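Local coordinates for ABC transporter, solute-binding protein (Staphylococcus aureus, PDB 6LKK), which binds glucose 6-phosphate between its two lobes and, as a signalling partner of a two-component system, probably serves as its external sugar-phosphate sensor, at residues G110-Q122 with V202-N214. Residues are numbered along the deposited sequence; the frame is centred on the assembly and turned at random.
Sequences GDIKIRGYQDLLQ and VSIVYPIEGTMLN. With G6P (6-O-phosphono-alpha-D-glucopyranose), chain B.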
loop_
_atom_site.group_PDB
_atom_site.type_symbol
_atom_site.label_atom_id
_atom_site.label_comp_id
_atom_site.label_asym_id
_atom_site.label_seq_id
_atom_site.Cartn_x
_atom_site.Cartn_y
_atom_site.Cartn_z
ATOM N N GLY A 110 27.307 5.203 -1.078
ATOM C CA GLY A 110 28.698 4.882 -1.351
ATOM C C GLY A 110 28.839 3.416 -1.711
ATOM O O GLY A 110 28.085 2.878 -2.531
ATOM N N ASP A 111 29.806 2.752 -1.086
ATOM C CA ASP A 111 30.089 1.350 -1.365
ATOM C C ASP A 111 29.264 0.393 -0.514
ATOM O O ASP A 111 29.446 -0.823 -0.631
ATOM C CB ASP A 111 31.579 1.065 -1.153
ATOM C CG ASP A 111 32.458 1.773 -2.165
ATOM O OD1 ASP A 111 32.001 1.985 -3.309
ATOM O OD2 ASP A 111 33.606 2.117 -1.815
ATOM N N ILE A 112 28.367 0.901 0.333
ATOM C CA ILE A 112 27.535 0.032 1.158
ATOM C C ILE A 112 26.596 -0.763 0.262
ATOM O O ILE A 112 25.879 -0.193 -0.570
ATOM C CB ILE A 112 26.738 0.854 2.182
ATOM C CG1 ILE A 112 27.671 1.672 3.078
ATOM C CG2 ILE A 112 25.868 -0.066 3.036
ATOM C CD1 ILE A 112 26.956 2.755 3.860
ATOM N N LYS A 113 26.579 -2.083 0.443
ATOM C CA LYS A 113 25.676 -2.957 -0.297
ATOM C C LYS A 113 24.378 -3.146 0.477
ATOM O O LYS A 113 24.398 -3.484 1.665
ATOM C CB LYS A 113 26.319 -4.320 -0.558
ATOM C CG LYS A 113 27.553 -4.305 -1.450
ATOM C CD LYS A 113 27.812 -5.704 -2.012
ATOM C CE LYS A 113 29.274 -6.126 -1.924
ATOM N NZ LYS A 113 29.416 -7.611 -1.842
ATOM N N ILE A 114 23.251 -2.941 -0.200
ATOM C CA ILE A 114 21.930 -3.158 0.385
ATOM C C ILE A 114 21.109 -3.930 -0.642
ATOM O O ILE A 114 20.598 -3.349 -1.606
ATOM C CB ILE A 114 21.237 -1.851 0.782
ATOM C CG1 ILE A 114 22.075 -1.111 1.832
ATOM C CG2 ILE A 114 19.852 -2.146 1.339
ATOM C CD1 ILE A 114 21.593 0.288 2.143
ATOM N N ARG A 115 20.978 -5.239 -0.434
ATOM C CA ARG A 115 20.189 -6.104 -1.297
ATOM C C ARG A 115 18.876 -6.545 -0.667
ATOM O O ARG A 115 18.025 -7.093 -1.377
ATOM C CB ARG A 115 20.990 -7.360 -1.674
ATOM C CG ARG A 115 22.011 -7.163 -2.786
ATOM C CD ARG A 115 23.214 -6.350 -2.337
ATOM N NE ARG A 115 24.208 -6.247 -3.403
ATOM C CZ ARG A 115 25.207 -7.104 -3.600
ATOM N NH1 ARG A 115 26.046 -6.914 -4.608
ATOM N NH2 ARG A 115 25.380 -8.142 -2.794
ATOM N N GLY A 116 18.689 -6.327 0.626
ATOM C CA GLY A 116 17.506 -6.826 1.296
ATOM C C GLY A 116 17.548 -6.529 2.778
ATOM O O GLY A 116 18.300 -5.665 3.233
ATOM N N TYR A 117 16.732 -7.273 3.529
ATOM C CA TYR A 117 16.551 -6.981 4.950
ATOM C C TYR A 117 17.812 -7.272 5.756
ATOM O O TYR A 117 18.155 -6.512 6.669
ATOM C CB TYR A 117 15.375 -7.778 5.506
ATOM C CG TYR A 117 14.031 -7.321 4.996
ATOM C CD1 TYR A 117 13.523 -6.074 5.331
ATOM C CD2 TYR A 117 13.262 -8.146 4.188
ATOM C CE1 TYR A 117 12.289 -5.662 4.865
ATOM C CE2 TYR A 117 12.034 -7.742 3.722
ATOM C CZ TYR A 117 11.552 -6.502 4.061
ATOM O OH TYR A 117 10.326 -6.110 3.590
ATOM N N GLN A 118 18.505 -8.371 5.454
ATOM C CA GLN A 118 19.704 -8.711 6.217
ATOM C C GLN A 118 20.754 -7.614 6.108
ATOM O O GLN A 118 21.422 -7.280 7.095
ATOM C CB GLN A 118 20.275 -10.044 5.741
ATOM C CG GLN A 118 19.402 -11.238 6.073
ATOM C CD GLN A 118 20.130 -12.558 5.910
ATOM O OE1 GLN A 118 21.360 -12.601 5.857
ATOM N NE2 GLN A 118 19.370 -13.646 5.826
ATOM N N ASP A 119 20.911 -7.035 4.916
ATOM C CA ASP A 119 21.905 -5.985 4.720
ATOM C C ASP A 119 21.581 -4.734 5.524
ATOM O O ASP A 119 22.489 -3.958 5.843
ATOM C CB ASP A 119 22.009 -5.631 3.238
ATOM C CG ASP A 119 22.668 -6.724 2.422
ATOM O OD1 ASP A 119 23.186 -7.692 3.018
ATOM O OD2 ASP A 119 22.663 -6.609 1.180
ATOM N N LEU A 120 20.307 -4.506 5.849
ATOM C CA LEU A 120 19.958 -3.336 6.645
ATOM C C LEU A 120 20.527 -3.416 8.055
ATOM O O LEU A 120 20.621 -2.385 8.731
ATOM C CB LEU A 120 18.438 -3.172 6.701
ATOM C CG LEU A 120 17.737 -2.825 5.385
ATOM C CD1 LEU A 120 16.236 -2.753 5.602
ATOM C CD2 LEU A 120 18.249 -1.512 4.806
ATOM N N LEU A 121 20.921 -4.607 8.502
ATOM C CA LEU A 121 21.461 -4.803 9.839
ATOM C C LEU A 121 22.961 -4.550 9.919
ATOM O O LEU A 121 23.534 -4.677 11.005
ATOM C CB LEU A 121 21.160 -6.226 10.318
ATOM C CG LEU A 121 19.683 -6.614 10.363
ATOM C CD1 LEU A 121 19.531 -8.051 10.836
ATOM C CD2 LEU A 121 18.895 -5.669 11.256
ATOM N N GLN A 122 23.606 -4.205 8.813
ATOM C CA GLN A 122 25.027 -3.892 8.860
ATOM C C GLN A 122 25.269 -2.783 9.881
ATOM O O GLN A 122 24.521 -1.796 9.904
ATOM C CB GLN A 122 25.526 -3.469 7.481
ATOM C CG GLN A 122 25.678 -4.631 6.513
ATOM C CD GLN A 122 25.998 -4.183 5.104
ATOM O OE1 GLN A 122 27.142 -4.274 4.656
ATOM N NE2 GLN A 122 24.987 -3.700 4.392
ATOM N N VAL A 202 17.450 8.205 -5.218
ATOM C CA VAL A 202 16.695 7.113 -4.614
ATOM C C VAL A 202 16.882 5.863 -5.462
ATOM O O VAL A 202 16.651 5.890 -6.678
ATOM C CB VAL A 202 15.199 7.462 -4.492
ATOM C CG1 VAL A 202 14.372 6.230 -4.118
ATOM C CG2 VAL A 202 14.994 8.558 -3.457
ATOM N N SER A 203 17.291 4.774 -4.817
ATOM C CA SER A 203 17.329 3.453 -5.429
ATOM C C SER A 203 16.229 2.588 -4.828
ATOM O O SER A 203 15.987 2.624 -3.616
ATOM C CB SER A 203 18.688 2.779 -5.222
ATOM O OG SER A 203 19.701 3.428 -5.969
ATOM N N ILE A 204 15.573 1.806 -5.678
ATOM C CA ILE A 204 14.479 0.932 -5.269
ATOM C C ILE A 204 15.021 -0.487 -5.189
ATOM O O ILE A 204 15.589 -1.001 -6.162
ATOM C CB ILE A 204 13.297 1.031 -6.246
ATOM C CG1 ILE A 204 12.816 2.486 -6.327
ATOM C CG2 ILE A 204 12.161 0.115 -5.808
ATOM C CD1 ILE A 204 11.796 2.752 -7.412
ATOM N N VAL A 205 14.862 -1.115 -4.027
ATOM C CA VAL A 205 15.397 -2.445 -3.760
ATOM C C VAL A 205 14.241 -3.365 -3.397
ATOM O O VAL A 205 13.480 -3.085 -2.461
ATOM C CB VAL A 205 16.452 -2.423 -2.642
ATOM C CG1 VAL A 205 16.872 -3.842 -2.262
ATOM C CG2 VAL A 205 17.663 -1.612 -3.076
ATOM N N TYR A 206 14.117 -4.465 -4.133
ATOM C CA TYR A 206 13.159 -5.505 -3.809
ATOM C C TYR A 206 13.878 -6.564 -2.986
ATOM O O TYR A 206 14.708 -7.302 -3.539
ATOM C CB TYR A 206 12.577 -6.109 -5.085
ATOM C CG TYR A 206 11.879 -5.083 -5.956
ATOM C CD1 TYR A 206 12.584 -4.337 -6.896
ATOM C CD2 TYR A 206 10.516 -4.847 -5.825
ATOM C CE1 TYR A 206 11.949 -3.390 -7.683
ATOM C CE2 TYR A 206 9.875 -3.901 -6.609
ATOM C CZ TYR A 206 10.595 -3.179 -7.538
ATOM O OH TYR A 206 9.965 -2.241 -8.326
ATOM N N PRO A 207 13.619 -6.672 -1.681
ATOM C CA PRO A 207 14.490 -7.493 -0.825
ATOM C C PRO A 207 14.579 -8.937 -1.297
ATOM O O PRO A 207 13.565 -9.602 -1.526
ATOM C CB PRO A 207 13.840 -7.387 0.563
ATOM C CG PRO A 207 12.513 -6.735 0.363
ATOM C CD PRO A 207 12.578 -5.972 -0.913
ATOM N N ILE A 208 15.818 -9.426 -1.425
ATOM C CA ILE A 208 16.046 -10.767 -1.951
ATOM C C ILE A 208 15.478 -11.845 -1.036
ATOM O O ILE A 208 15.164 -12.944 -1.505
ATOM C CB ILE A 208 17.549 -11.005 -2.204
ATOM C CG1 ILE A 208 18.370 -10.810 -0.925
ATOM C CG2 ILE A 208 18.054 -10.075 -3.305
ATOM C CD1 ILE A 208 19.817 -11.269 -1.050
ATOM N N GLU A 209 15.328 -11.568 0.263
ATOM C CA GLU A 209 14.797 -12.573 1.177
ATOM C C GLU A 209 13.310 -12.827 0.976
ATOM O O GLU A 209 12.794 -13.826 1.486
ATOM C CB GLU A 209 15.024 -12.166 2.632
ATOM C CG GLU A 209 16.474 -11.939 3.012
ATOM C CD GLU A 209 16.931 -10.516 2.771
ATOM O OE1 GLU A 209 16.171 -9.738 2.151
ATOM O OE2 GLU A 209 18.050 -10.173 3.207
ATOM N N GLY A 210 12.616 -11.952 0.258
ATOM C CA GLY A 210 11.181 -12.063 0.126
ATOM C C GLY A 210 10.522 -10.706 0.206
ATOM O O GLY A 210 10.607 -10.017 1.227
ATOM N N THR A 211 9.858 -10.326 -0.879
ATOM C CA THR A 211 9.189 -9.040 -0.998
ATOM C C THR A 211 7.693 -9.225 -0.781
ATOM O O THR A 211 7.064 -10.057 -1.441
ATOM C CB THR A 211 9.463 -8.436 -2.377
ATOM O OG1 THR A 211 10.874 -8.231 -2.532
ATOM C CG2 THR A 211 8.733 -7.117 -2.561
ATOM N N MET A 212 7.130 -8.456 0.147
ATOM C CA MET A 212 5.694 -8.504 0.390
ATOM C C MET A 212 4.947 -7.814 -0.746
ATOM O O MET A 212 5.291 -6.693 -1.136
ATOM C CB MET A 212 5.366 -7.833 1.724
ATOM C CG MET A 212 3.893 -7.850 2.104
ATOM S SD MET A 212 3.222 -9.512 2.260
ATOM C CE MET A 212 4.253 -10.139 3.577
ATOM N N LEU A 213 3.920 -8.479 -1.278
ATOM C CA LEU A 213 3.061 -7.899 -2.308
ATOM C C LEU A 213 1.724 -7.539 -1.674
ATOM O O LEU A 213 0.956 -8.422 -1.279
ATOM C CB LEU A 213 2.863 -8.860 -3.477
ATOM C CG LEU A 213 2.048 -8.304 -4.650
ATOM C CD1 LEU A 213 2.784 -7.162 -5.333
ATOM C CD2 LEU A 213 1.719 -9.397 -5.649
ATOM N N ASN A 214 1.446 -6.243 -1.584
ATOM C CA ASN A 214 0.161 -5.783 -1.084
ATOM C C ASN A 214 -0.889 -5.898 -2.179
ATOM O O ASN A 214 -0.677 -5.442 -3.306
ATOM C CB ASN A 214 0.242 -4.331 -0.615
ATOM C CG ASN A 214 1.238 -4.126 0.500
ATOM O OD1 ASN A 214 1.707 -5.082 1.117
ATOM N ND2 ASN A 214 1.561 -2.866 0.774
HETATM C C1 G6P B . 0.564 0.551 1.480
HETATM C C2 G6P B . -0.504 0.236 0.403
HETATM C C3 G6P B . -1.078 1.428 -0.268
HETATM C C4 G6P B . -1.223 2.544 0.667
HETATM C C5 G6P B . 0.161 3.023 1.090
HETATM C C6 G6P B . 0.052 4.064 2.158
HETATM O O1 G6P B . 1.716 -0.200 1.244
HETATM O O2 G6P B . 0.052 -0.628 -0.603
HETATM O O3 G6P B . -2.424 1.068 -0.806
HETATM O O4 G6P B . -1.914 3.648 0.031
HETATM O O5 G6P B . 1.008 1.939 1.623
HETATM O O6 G6P B . -0.646 3.517 3.255
HETATM P P G6P B . 0.003 3.652 4.810
HETATM O O1P G6P B . -1.015 3.091 5.787
HETATM O O2P G6P B . 0.281 5.133 5.136
HETATM O O3P G6P B . 1.261 2.869 4.891
HETATM O O HOH W 1 8.915 -6.560 1.311
HETATM O O HOH W 2 19.981 -8.438 2.500
#
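Glu209 turns about its CB-CG bond (chi2 89°), which folds the carboxylate over the backbone of Gly116 to Gln118. Tyr117 CG lies anti to its own carbonyl carbon (chi1 -70°), and this sends the phenol across the Pro207 ring. The carboxylate takes two backbone N-H groups. Tyr117 N reaches Glu209 OE1 at 2.9 Å on the syn side, well out of the carboxylate plane. Gln118 N gives the straighter bond, to Glu209 OE2 from above that plane, with an N-H...O angle of 167°. Water 2 donates a third bond to the carboxylate, at OE2, and accepts from Asp119 N. The carboxylate sits over the N-H groups of Tyr117 and Gln118, which probably stabilises its negative charge. Gly116 CA comes within 3.3 Å of Glu209 OE1.

The contact lies in one lobe of a periplasmic-binding-protein fold. It joins the loop between strands 92-105 and 129-132 to the connection from strand 202-205 to strand 213-221. A type I beta turn, Pro207 to Gly210, presents Glu209. At its start, Ile208 N bonds to Arg115 O at 3.2 Å. The same oxygen receives a CA-H...O contact from Pro207, and Val205 CG1 packs against Arg115 O at 3.6 Å.

Pro207 CG approaches the Tyr117 ring obliquely, 3.5 Å from Tyr117 CE2. Gly210 O lies at the ring edge, near its plane. Helix 138-151 and strand 184-188 also pack on this tyrosine. Its hydroxyl is hydrogen-bonded to His143 and to water 1, which accepts from Met212 N. Further along the chain, Asn214 ND2 donates to O2 of glucose 6-phosphate at 3.0 Å, while its OD1 is held by Gln142.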